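Local coordinates for Blr3880 protein (Bradyrhizobium japonicum, PDB 2OOD) that probably catalyses the zinc-dependent hydrolytic deamination of guanine to xanthine and ammonia in purine degradation, at residues I23-E26 / Q27-A30; V381-G384 / G385-L389. One frame throughout, in Å; residues are numbered along the deposited sequence.

Interaction 1 of 2, residues I23-E26 / Q27-A30; sequences IGNE and QAAA
The side chain of Asn-25 leaves with CG opposite the backbone N (chi1 -173°), and Gln-27 bends back at chi2 (74°), which brings their amides together. The setting is a short 3-10 turn, residues 26 to 29, in the connection between the antiparallel strands 11-15 and 30-33. The two side chains cross at about a right angle, and their amide planes stand 86° apart. Asn-25 OD1 lies 3.5 Å from Gln-27 NE2. The other branch of Asn-25, ND2, makes a van der Waals contact with Ala-28 CB at 3.5 Å. Gln-27 is folded over the preceding peptide, so that its OE1 sits 3.5 Å from Glu-26 C.

The turn itself is held by backbone bonds of the i to i+3 kind. Ala-28 N donates to Asn-25 O at 3.3 Å, and Ala-29 N donates to Glu-26 O at 2.7 Å. A third bond of this spacing, Ala-30 N to Gln-27 O at 2.9 Å, leads the chain into strand 30-33. The carboxylate of Glu-26 finds its partners outside the turn. Its OE2 is hydrogen-bonded to Ser-373 OG, and its OE1 has a long, weak ion pair with Arg-376. Tyr-375 of helix 374-380 packs against Glu-26, Gln-27 and Ala-30. On the buried Ala-29, the methyl CB rests 3.4 Å from Glu-26 O, the same oxygen that its own N-H binds.

Interaction 2 of 2, residues V381-G384 / G385-L389; sequences VTLG and GAEGL
Ala-386 N donates to Thr-382 O at 2.8 Å, the shortest hydrogen bond between 381-384 and 385-389. Two more i to i+4 bonds follow. Glu-387 N reaches Leu-383 O at 3.0 Å, and Gly-388 N reaches Gly-384 O, also at 3.0 Å.

The side-chain contact is made by Leu-383 and Glu-387, one turn apart and crossing obliquely. Leu-383 has CG anti to the backbone N (chi1 -174°), which brings its branched end near Glu-387 OE2. Glu-387 is extended beyond CG. Its OE2 comes 4.0 Å from Leu-383 CG and equally near CD1, a van der Waals contact. The CG of Glu-387 lies beside Leu-383 O, the acceptor of its own N-H. An alanine in place of Glu-387 would lack this arm, and the isopropyl end of Leu-383 would probably lose its cover on that side. Beside this pair, Ala-386 CB packs 3.4 Å from Leu-383 O.

Thr-382 holds the N-cap position, but its side chain makes no capping bond. Its OG1 is hydrogen-bonded to Phe-378 O of helix 374-380. Beyond the last turn, Leu-389 O accepts a hydrogen bond from Trp-230 NE1. The arrangement is that of a short, mostly buried alpha-helix with regular i to i+4 bonding. Its flanking residues Val-381, Thr-382 and Leu-389 pack on strand 70-81 of the amidohydrolase barrel, the strand that carries the zinc ligands His-79 and His-81.

How the interactions relate
Interaction 1 comes first along the chain and interaction 2 far later. Their centres are about 17 Å apart, and their nearest atoms are about 6 Å apart without touching. Interaction 1 is a surface turn between strands 11-15 and 30-33. Interaction 2 is buried, on helix 383-388, its centre about 8 Å from the centre of the folded chain. Two elements serve both. Strand 11-15 lends Phe-15, which Ala-30 touches in one and Thr-382 and Leu-383 in the other. Helix 374-380 meets 23-30 through Tyr-375 and 381-389 through Phe-378. Residues from the N-terminal region are thus packed against the late helices of the amidohydrolase chain.

Interaction 1 of 2, residues I23-E26 / Q27-A30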
loop_
_atom_site.group_PDB
_atom_site.type_symbol
_atom_site.label_atom_id
_atom_site.label_comp_id
_atom_site.label_asym_id
_atom_site.label_seq_id
_atom_site.Cartn_x
_atom_site.Cartn_y
_atom_site.Cartn_z
ATOM N N ILE A 23 18.441 -14.396 -14.778
ATOM C CA ILE A 23 18.021 -15.124 -13.589
ATOM C C ILE A 23 19.219 -15.556 -12.758
ATOM O O ILE A 23 20.196 -16.076 -13.288
ATOM C CB ILE A 23 17.210 -16.400 -13.916
ATOM C CG1 ILE A 23 15.879 -16.049 -14.584
ATOM C CG2 ILE A 23 16.919 -17.160 -12.635
ATOM C CD1 ILE A 23 15.927 -16.051 -16.096
ATOM N N GLY A 24 19.136 -15.338 -11.451
ATOM C CA GLY A 24 20.213 -15.729 -10.559
ATOM C C GLY A 24 21.440 -14.839 -10.597
ATOM O O GLY A 24 22.406 -15.077 -9.868
ATOM N N ASN A 25 21.404 -13.804 -11.431
ATOM C CA ASN A 25 22.539 -12.899 -11.553
ATOM C C ASN A 25 22.098 -11.536 -12.069
ATOM O O ASN A 25 22.667 -10.997 -13.020
ATOM C CB ASN A 25 23.566 -13.513 -12.500
ATOM C CG ASN A 25 24.833 -12.722 -12.560
ATOM O OD1 ASN A 25 25.400 -12.360 -11.522
ATOM N ND2 ASN A 25 25.300 -12.447 -13.773
ATOM N N GLU A 26 21.088 -10.973 -11.418
ATOM C CA GLU A 26 20.529 -9.692 -11.817
ATOM C C GLU A 26 21.484 -8.516 -11.696
ATOM O O GLU A 26 21.322 -7.522 -12.403
ATOM C CB GLU A 26 19.263 -9.425 -11.013
ATOM C CG GLU A 26 18.355 -10.633 -10.928
ATOM C CD GLU A 26 16.958 -10.279 -10.463
ATOM O OE1 GLU A 26 16.197 -9.698 -11.262
ATOM O OE2 GLU A 26 16.618 -10.571 -9.297
ATOM N N GLN A 27 22.481 -8.630 -10.819
ATOM C CA GLN A 27 23.464 -7.563 -10.620
ATOM C C GLN A 27 24.044 -7.127 -11.962
ATOM O O GLN A 27 24.360 -5.961 -12.166
ATOM C CB GLN A 27 24.613 -8.039 -9.732
ATOM C CG GLN A 27 24.196 -8.637 -8.396
ATOM C CD GLN A 27 23.594 -10.047 -8.518
ATOM O OE1 GLN A 27 22.381 -10.227 -8.737
ATOM N NE2 GLN A 27 24.456 -11.061 -8.379
ATOM N N ALA A 28 24.177 -8.086 -12.868
ATOM C CA ALA A 28 24.721 -7.845 -14.191
ATOM C C ALA A 28 23.900 -6.865 -15.013
ATOM O O ALA A 28 24.379 -6.349 -16.025
ATOM C CB ALA A 28 24.834 -9.162 -14.938
ATOM N N ALA A 29 22.662 -6.610 -14.604
ATOM C CA ALA A 29 21.823 -5.687 -15.358
ATOM C C ALA A 29 21.963 -4.278 -14.798
ATOM O O ALA A 29 21.629 -3.299 -15.466
ATOM C CB ALA A 29 20.361 -6.140 -15.312
ATOM N N ALA A 30 22.476 -4.187 -13.573
ATOM C CA ALA A 30 22.662 -2.909 -12.897
ATOM C C ALA A 30 24.065 -2.327 -13.085
ATOM O O ALA A 30 24.999 -3.021 -13.492
ATOM C CB ALA A 30 22.364 -3.067 -11.409
#

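Interaction 2 of 2, residues V381-G384 / G385-L389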
loop_
_atom_site.group_PDB
_atom_site.type_symbol
_atom_site.label_atom_id
_atom_site.label_comp_id
_atom_site.label_asym_id
_atom_site.label_seq_id
_atom_site.Cartn_x
_atom_site.Cartn_y
_atom_site.Cartn_z
ATOM N N VAL A 381 10.615 1.059 -13.529
ATOM C CA VAL A 381 10.198 2.452 -13.416
ATOM C C VAL A 381 11.197 3.403 -14.083
ATOM O O VAL A 381 11.047 4.622 -14.010
ATOM C CB VAL A 381 9.994 2.866 -11.941
ATOM C CG1 VAL A 381 8.914 2.009 -11.311
ATOM C CG2 VAL A 381 11.294 2.729 -11.177
ATOM N N THR A 382 12.216 2.837 -14.731
ATOM C CA THR A 382 13.215 3.638 -15.430
ATOM C C THR A 382 13.498 3.076 -16.818
ATOM O O THR A 382 12.657 3.196 -17.701
ATOM C CB THR A 382 14.541 3.749 -14.643
ATOM O OG1 THR A 382 15.160 2.462 -14.553
ATOM C CG2 THR A 382 14.285 4.307 -13.242
ATOM N N LEU A 383 14.657 2.452 -17.017
ATOM C CA LEU A 383 15.009 1.920 -18.337
ATOM C C LEU A 383 13.908 1.072 -18.980
ATOM O O LEU A 383 13.608 1.218 -20.174
ATOM C CB LEU A 383 16.308 1.114 -18.266
ATOM C CG LEU A 383 16.850 0.636 -19.620
ATOM C CD1 LEU A 383 17.051 1.823 -20.553
ATOM C CD2 LEU A 383 18.156 -0.101 -19.414
ATOM N N GLY A 384 13.307 0.190 -18.183
ATOM C CA GLY A 384 12.243 -0.661 -18.684
ATOM C C GLY A 384 11.038 0.143 -19.120
ATOM O O GLY A 384 10.438 -0.129 -20.152
ATOM N N GLY A 385 10.680 1.141 -18.325
ATOM C CA GLY A 385 9.545 1.971 -18.668
ATOM C C GLY A 385 9.833 2.799 -19.899
ATOM O O GLY A 385 8.927 3.088 -20.679
ATOM N N ALA A 386 11.098 3.177 -20.076
ATOM C CA ALA A 386 11.507 3.979 -21.220
ATOM C C ALA A 386 11.353 3.172 -22.504
ATOM O O ALA A 386 10.817 3.673 -23.495
ATOM C CB ALA A 386 12.948 4.439 -21.056
ATOM N N GLU A 387 11.816 1.923 -22.484
ATOM C CA GLU A 387 11.707 1.058 -23.656
ATOM C C GLU A 387 10.242 0.728 -23.947
ATOM O O GLU A 387 9.848 0.605 -25.107
ATOM C CB GLU A 387 12.504 -0.231 -23.442
ATOM C CG GLU A 387 13.933 0.012 -22.983
ATOM C CD GLU A 387 14.757 -1.259 -22.875
ATOM O OE1 GLU A 387 14.179 -2.335 -22.600
ATOM O OE2 GLU A 387 15.994 -1.176 -23.046
ATOM N N GLY A 388 9.443 0.599 -22.888
ATOM C CA GLY A 388 8.030 0.295 -23.036
ATOM C C GLY A 388 7.254 1.441 -23.658
ATOM O O GLY A 388 6.215 1.234 -24.282
ATOM N N LEU A 389 7.766 2.659 -23.484
ATOM C CA LEU A 389 7.142 3.856 -24.042
ATOM C C LEU A 389 7.887 4.319 -25.295
ATOM O O LEU A 389 7.558 5.348 -25.887
ATOM C CB LEU A 389 7.121 4.982 -23.002
ATOM C CG LEU A 389 6.059 4.878 -21.904
ATOM C CD1 LEU A 389 6.257 5.985 -20.880
ATOM C CD2 LEU A 389 4.680 4.971 -22.535
#